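Local coordinates for protein 3-carboxy-cis,cis-muconate cycloisomerase (Acinetobacter calcoaceticus, PDB 1Q5N) that belongs to the fumarase/aspartase-like lyase superfamily and works as a cycloisomerase built largely of helices and assembled from four chains, at residues P163-H168 with S433-I438; H405-I410 with Q424-F429. One frame throughout, in Å; residues are numbered along the deposited sequence.

Contact 1: residues P163-H168 with S433-I438; sequences PITLGH and SYLGNI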
loop_
_atom_site.group_PDB
_atom_site.type_symbol
_atom_site.label_atom_id
_atom_site.label_comp_id
_atom_site.label_asym_id
_atom_site.label_seq_id
_atom_site.Cartn_x
_atom_site.Cartn_y
_atom_site.Cartn_z
ATOM N N PRO A 163 -0.378 37.272 -2.094
ATOM C CA PRO A 163 -1.819 37.209 -2.406
ATOM C C PRO A 163 -2.108 36.372 -3.640
ATOM O O PRO A 163 -1.265 36.286 -4.524
ATOM C CB PRO A 163 -2.192 38.679 -2.702
ATOM C CG PRO A 163 -1.004 39.482 -2.202
ATOM C CD PRO A 163 0.180 38.587 -2.464
ATOM N N ILE A 164 -3.291 35.760 -3.683
ATOM C CA ILE A 164 -3.791 35.062 -4.912
ATOM C C ILE A 164 -5.285 35.439 -4.910
ATOM O O ILE A 164 -5.664 36.371 -4.183
ATOM C CB ILE A 164 -3.669 33.477 -4.851
ATOM C CG1 ILE A 164 -4.465 32.923 -3.640
ATOM C CG2 ILE A 164 -2.206 33.085 -4.759
ATOM C CD1 ILE A 164 -4.654 31.402 -3.668
ATOM N N THR A 165 -6.124 34.793 -5.730
ATOM C CA THR A 165 -7.576 35.039 -5.631
ATOM C C THR A 165 -8.215 33.658 -5.468
ATOM O O THR A 165 -7.649 32.641 -5.881
ATOM C CB THR A 165 -8.208 35.738 -6.872
ATOM O OG1 THR A 165 -8.164 34.849 -7.991
ATOM C CG2 THR A 165 -7.452 37.067 -7.218
ATOM N N LEU A 166 -9.375 33.616 -4.833
ATOM C CA LEU A 166 -10.062 32.374 -4.638
ATOM C C LEU A 166 -10.337 31.781 -6.013
ATOM O O LEU A 166 -10.247 30.576 -6.211
ATOM C CB LEU A 166 -11.362 32.622 -3.901
ATOM C CG LEU A 166 -12.309 31.422 -3.872
ATOM C CD1 LEU A 166 -11.578 30.281 -3.199
ATOM C CD2 LEU A 166 -13.624 31.735 -3.104
ATOM N N GLY A 167 -10.659 32.644 -6.973
ATOM C CA GLY A 167 -10.938 32.173 -8.315
ATOM C C GLY A 167 -9.749 31.413 -8.877
ATOM O O GLY A 167 -9.921 30.494 -9.680
ATOM N N HIS A 168 -8.527 31.793 -8.514
ATOM C CA HIS A 168 -7.402 31.041 -9.053
ATOM C C HIS A 168 -7.374 29.555 -8.491
ATOM O O HIS A 168 -7.113 28.626 -9.241
ATOM C CB HIS A 168 -6.108 31.745 -8.747
ATOM C CG HIS A 168 -4.946 31.192 -9.509
ATOM N ND1 HIS A 168 -3.732 30.942 -8.922
ATOM C CD2 HIS A 168 -4.800 30.902 -10.826
ATOM C CE1 HIS A 168 -2.876 30.526 -9.843
ATOM N NE2 HIS A 168 -3.500 30.492 -11.009
ATOM N N SER A 433 -2.688 44.696 -6.312
ATOM C CA SER A 433 -1.718 45.189 -7.259
ATOM C C SER A 433 -0.532 44.213 -7.466
ATOM O O SER A 433 0.417 44.501 -8.228
ATOM C CB SER A 433 -1.209 46.525 -6.761
ATOM O OG SER A 433 -0.278 46.271 -5.712
ATOM N N TYR A 434 -0.566 43.055 -6.792
ATOM C CA TYR A 434 0.541 42.124 -6.947
ATOM C C TYR A 434 0.072 40.689 -7.212
ATOM O O TYR A 434 0.425 39.768 -6.466
ATOM C CB TYR A 434 1.417 42.187 -5.685
ATOM C CG TYR A 434 2.812 41.723 -5.952
ATOM C CD1 TYR A 434 3.567 42.345 -6.928
ATOM C CD2 TYR A 434 3.398 40.716 -5.193
ATOM C CE1 TYR A 434 4.863 41.999 -7.143
ATOM C CE2 TYR A 434 4.695 40.358 -5.393
ATOM C CZ TYR A 434 5.430 41.009 -6.376
ATOM O OH TYR A 434 6.738 40.687 -6.630
ATOM N N LEU A 435 -0.734 40.527 -8.259
ATOM C CA LEU A 435 -1.312 39.249 -8.624
ATOM C C LEU A 435 -0.722 38.641 -9.897
ATOM O O LEU A 435 -1.192 37.624 -10.364
ATOM C CB LEU A 435 -2.818 39.414 -8.758
ATOM C CG LEU A 435 -3.554 39.770 -7.465
ATOM C CD1 LEU A 435 -5.017 40.171 -7.789
ATOM C CD2 LEU A 435 -3.552 38.573 -6.496
ATOM N N GLY A 436 0.314 39.270 -10.443
ATOM C CA GLY A 436 0.966 38.765 -11.641
ATOM C C GLY A 436 0.017 38.385 -12.770
ATOM O O GLY A 436 -0.888 39.149 -13.105
ATOM N N ASN A 437 0.183 37.206 -13.363
ATOM C CA ASN A 437 -0.706 36.857 -14.458
ATOM C C ASN A 437 -1.842 35.933 -14.037
ATOM O O ASN A 437 -2.290 35.108 -14.826
ATOM C CB ASN A 437 0.082 36.227 -15.618
ATOM C CG ASN A 437 0.376 34.734 -15.385
ATOM O OD1 ASN A 437 0.495 34.267 -14.239
ATOM N ND2 ASN A 437 0.520 33.995 -16.474
ATOM N N ILE A 438 -2.347 36.076 -12.811
ATOM C CA ILE A 438 -3.454 35.211 -12.390
ATOM C C ILE A 438 -4.717 35.295 -13.274
ATOM O O ILE A 438 -5.393 34.298 -13.478
ATOM C CB ILE A 438 -3.835 35.471 -10.907
ATOM C CG1 ILE A 438 -2.867 34.728 -9.988
ATOM C CG2 ILE A 438 -5.245 35.052 -10.641
ATOM C CD1 ILE A 438 -3.163 34.955 -8.551
HETATM O O HOH W 1 0.730 37.017 -6.195
#
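Ile164 and Leu435 bring their backbones closest at one end, CA to CA 6.1 Å, and His168 with Ile438 at the other, yet no direct hydrogen bond joins the short strand 163-165 and the first turn of helix 166-191 to the loop that leads into helix 438-447. Ile438 does most of the touching. Its CG1, anti to its own carbonyl carbon (chi1 -81°), lies over the centre of one face of the His168 imidazole, a CH-pi contact 4.1 Å from CG1 to the ring centroid and 11° off the normal. The two ends of the side chain diverge: CD1 reaches the backbone of Ile164, 3.7 Å from its CA, while CG2 touches both His168 CB and Thr165 OG1. In the superfamily fold the long helix that starts here belongs to the central helical domain; in this chain the loop leads from helix 422-428 into helix 438-447, consistent with a return from the C-terminal domain. A type II' turn from Leu435 to Ile438 makes that approach, with Gly436 at positive phi. Leu435 reaches across to strand 163-165: CD2 rests 3.8 Å from Pro163 O, and its side chain crosses that of Thr165 at about a right angle, Leu435 CD1 meeting Thr165 CG2 at 4.0 Å. Thr165 caps the helix through OG1, which accepts from His168 N at 3.1 Å and also bonds to Arg148 O. Gln441 of helix 438-447 binds His168 NE2, adding a polar hold on the ring. A single water bridges Pro163 O and Tyr434 O, donating to both carbonyls. Val200 and Ser202 of the second subunit pack on Ile164 and Ile438.

Contact 2: residues H405-I410 with Q424-F429; sequences HLKDII and QLDEIF
Phe429 and Lys407 form the tight part of this contact, where the helices 406-410 and 424-428 run roughly antiparallel at 143°, their axes 11.0 Å apart. The aliphatic part of Lys407 lies across one face of the phenyl ring, with CB 3.8 Å from the ring centroid and only 7° off its normal. Around the same ring, Leu406 CG meets CZ at 4.1 Å and Ile410 CG2 meets CE1 at 4.0 Å; Ile410 CG2 also touches Leu425 CD1. His405 comes in with CE1 beside Phe429 CD2, the two ring planes inclined at 56°. That imidazole is steadied by its own helix: ND1 accepts a nearly straight bond of 2.9 Å from Lys407 N, which lies close to the ring plane, an N-cap bond. Val375 of helix 372-383 and Met371 pack on Phe429 as well, within the small C-terminal helical domain of the superfamily fold.

Toward solvent, where Lys407 and Asp426 are partly exposed, the packing gives way to polar contacts. Lys407, extended except for a bend at chi3, carries NZ to Asp426 OD1 at 2.8 Å, a salt bridge in which NZ approaches OD1 from above the carboxylate plane. A water accepts from NZ and donates to Asp426 O, closing a second link between the same residues. One lysine thus serves both sides, its methylenes on the aromatic face and its ammonium on the carboxylate; the close pairing probably favours the charged forms of the ammonium and the carboxylate.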
loop_
_atom_site.group_PDB
_atom_site.type_symbol
_atom_site.label_atom_id
_atom_site.label_comp_id
_atom_site.label_asym_id
_atom_site.label_seq_id
_atom_site.Cartn_x
_atom_site.Cartn_y
_atom_site.Cartn_z
ATOM N N HIS A 405 2.805 48.929 10.970
ATOM C CA HIS A 405 2.564 48.391 9.643
ATOM C C HIS A 405 3.758 48.826 8.760
ATOM O O HIS A 405 4.274 49.948 8.872
ATOM C CB HIS A 405 1.241 48.958 9.105
ATOM C CG HIS A 405 0.728 48.291 7.860
ATOM N ND1 HIS A 405 1.294 48.492 6.614
ATOM C CD2 HIS A 405 -0.300 47.422 7.672
ATOM C CE1 HIS A 405 0.643 47.766 5.716
ATOM N NE2 HIS A 405 -0.326 47.105 6.328
ATOM N N LEU A 406 4.210 47.942 7.883
ATOM C CA LEU A 406 5.308 48.298 7.011
ATOM C C LEU A 406 5.012 49.577 6.206
ATOM O O LEU A 406 5.945 50.301 5.865
ATOM C CB LEU A 406 5.643 47.139 6.048
ATOM C CG LEU A 406 6.848 47.370 5.124
ATOM C CD1 LEU A 406 8.177 47.503 5.918
ATOM C CD2 LEU A 406 6.924 46.231 4.151
ATOM N N LYS A 407 3.745 49.842 5.873
ATOM C CA LYS A 407 3.434 51.049 5.084
ATOM C C LYS A 407 3.816 52.306 5.905
ATOM O O LYS A 407 4.423 53.226 5.382
ATOM C CB LYS A 407 1.936 51.114 4.652
ATOM C CG LYS A 407 1.645 52.244 3.632
ATOM C CD LYS A 407 0.222 52.188 3.011
ATOM C CE LYS A 407 -0.860 52.848 3.878
ATOM N NZ LYS A 407 -2.240 52.509 3.362
ATOM N N ASP A 408 3.483 52.315 7.189
ATOM C CA ASP A 408 3.822 53.428 8.055
ATOM C C ASP A 408 5.304 53.697 8.068
ATOM O O ASP A 408 5.709 54.856 8.038
ATOM C CB ASP A 408 3.342 53.170 9.469
ATOM C CG ASP A 408 1.830 53.017 9.527
ATOM O OD1 ASP A 408 1.150 53.531 8.571
ATOM O OD2 ASP A 408 1.331 52.399 10.519
ATOM N N ILE A 409 6.124 52.649 8.059
ATOM C CA ILE A 409 7.565 52.846 8.098
ATOM C C ILE A 409 8.128 53.278 6.743
ATOM O O ILE A 409 8.897 54.223 6.629
ATOM C CB ILE A 409 8.298 51.547 8.534
ATOM C CG1 ILE A 409 7.875 51.160 9.937
ATOM C CG2 ILE A 409 9.797 51.702 8.366
ATOM C CD1 ILE A 409 7.983 52.243 10.959
ATOM N N ILE A 410 7.743 52.589 5.693
ATOM C CA ILE A 410 8.295 52.934 4.415
ATOM C C ILE A 410 7.910 54.342 3.968
ATOM O O ILE A 410 8.721 55.019 3.338
ATOM C CB ILE A 410 7.922 51.854 3.356
ATOM C CG1 ILE A 410 9.205 51.340 2.718
ATOM C CG2 ILE A 410 7.047 52.408 2.264
ATOM C CD1 ILE A 410 9.293 49.872 2.756
ATOM N N GLN A 424 0.249 57.034 -4.345
ATOM C CA GLN A 424 0.942 55.974 -5.097
ATOM C C GLN A 424 1.427 54.850 -4.140
ATOM O O GLN A 424 1.519 53.684 -4.525
ATOM C CB GLN A 424 2.147 56.529 -5.852
ATOM C CG GLN A 424 1.836 57.401 -7.056
ATOM C CD GLN A 424 3.071 58.188 -7.519
ATOM O OE1 GLN A 424 3.765 58.814 -6.709
ATOM N NE2 GLN A 424 3.347 58.155 -8.815
ATOM N N LEU A 425 1.749 55.222 -2.906
ATOM C CA LEU A 425 2.166 54.265 -1.915
ATOM C C LEU A 425 0.972 53.399 -1.510
ATOM O O LEU A 425 1.135 52.194 -1.303
ATOM C CB LEU A 425 2.712 54.956 -0.666
ATOM C CG LEU A 425 4.212 55.217 -0.662
ATOM C CD1 LEU A 425 4.647 55.543 0.768
ATOM C CD2 LEU A 425 4.966 54.000 -1.165
ATOM N N ASP A 426 -0.210 53.997 -1.363
ATOM C CA ASP A 426 -1.365 53.199 -0.996
ATOM C C ASP A 426 -1.671 52.174 -2.090
ATOM O O ASP A 426 -2.151 51.087 -1.802
ATOM C CB ASP A 426 -2.616 54.062 -0.734
ATOM C CG ASP A 426 -2.480 54.936 0.509
ATOM O OD1 ASP A 426 -1.743 54.562 1.460
ATOM O OD2 ASP A 426 -3.127 56.005 0.540
ATOM N N GLU A 427 -1.382 52.514 -3.341
ATOM C CA GLU A 427 -1.644 51.592 -4.439
ATOM C C GLU A 427 -0.641 50.447 -4.444
ATOM O O GLU A 427 -0.996 49.296 -4.664
ATOM C CB GLU A 427 -1.613 52.321 -5.785
ATOM C CG GLU A 427 -2.828 53.217 -6.017
ATOM C CD GLU A 427 -4.154 52.441 -6.128
ATOM O OE1 GLU A 427 -4.757 52.032 -5.090
ATOM O OE2 GLU A 427 -4.596 52.236 -7.283
ATOM N N ILE A 428 0.616 50.777 -4.209
ATOM C CA ILE A 428 1.655 49.780 -4.141
ATOM C C ILE A 428 1.349 48.752 -3.019
ATOM O O ILE A 428 1.609 47.579 -3.171
ATOM C CB ILE A 428 3.020 50.488 -3.970
ATOM C CG1 ILE A 428 3.504 50.901 -5.366
ATOM C CG2 ILE A 428 4.056 49.567 -3.313
ATOM C CD1 ILE A 428 4.331 52.180 -5.372
ATOM N N PHE A 429 0.730 49.182 -1.935
ATOM C CA PHE A 429 0.408 48.269 -0.845
ATOM C C PHE A 429 -0.911 47.478 -0.938
ATOM O O PHE A 429 -1.220 46.733 -0.016
ATOM C CB PHE A 429 0.458 49.005 0.516
ATOM C CG PHE A 429 1.830 49.023 1.140
ATOM C CD1 PHE A 429 2.802 49.921 0.698
ATOM C CD2 PHE A 429 2.166 48.104 2.145
ATOM C CE1 PHE A 429 4.096 49.898 1.239
ATOM C CE2 PHE A 429 3.447 48.065 2.695
ATOM C CZ PHE A 429 4.417 48.958 2.247
HETATM O O HOH W 2 -2.788 50.639 0.993
#

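In the fold
Contact 2 is nested in the chain loop that contact 1 closes, and their centres lie 19 Å apart on the same side of the chain's centre. Contact 1, its centre about 28 Å from the chain's centre, is buried and joins distant parts of the sequence; contact 2, its centre about 46 Å out, is partly buried and pairs two short helices 14 residues apart in the chain. The place shows in the chemistry: aliphatic packing, an imidazole face and a bridging water where a second subunit adds cover, against a phenyl face under lysine methylenes, with a salt bridge beyond them, where no other chain touches. Helix 372-383 borders both, through Tyr434 and Phe429, and Ser433 packs against Glu427 and Ile428.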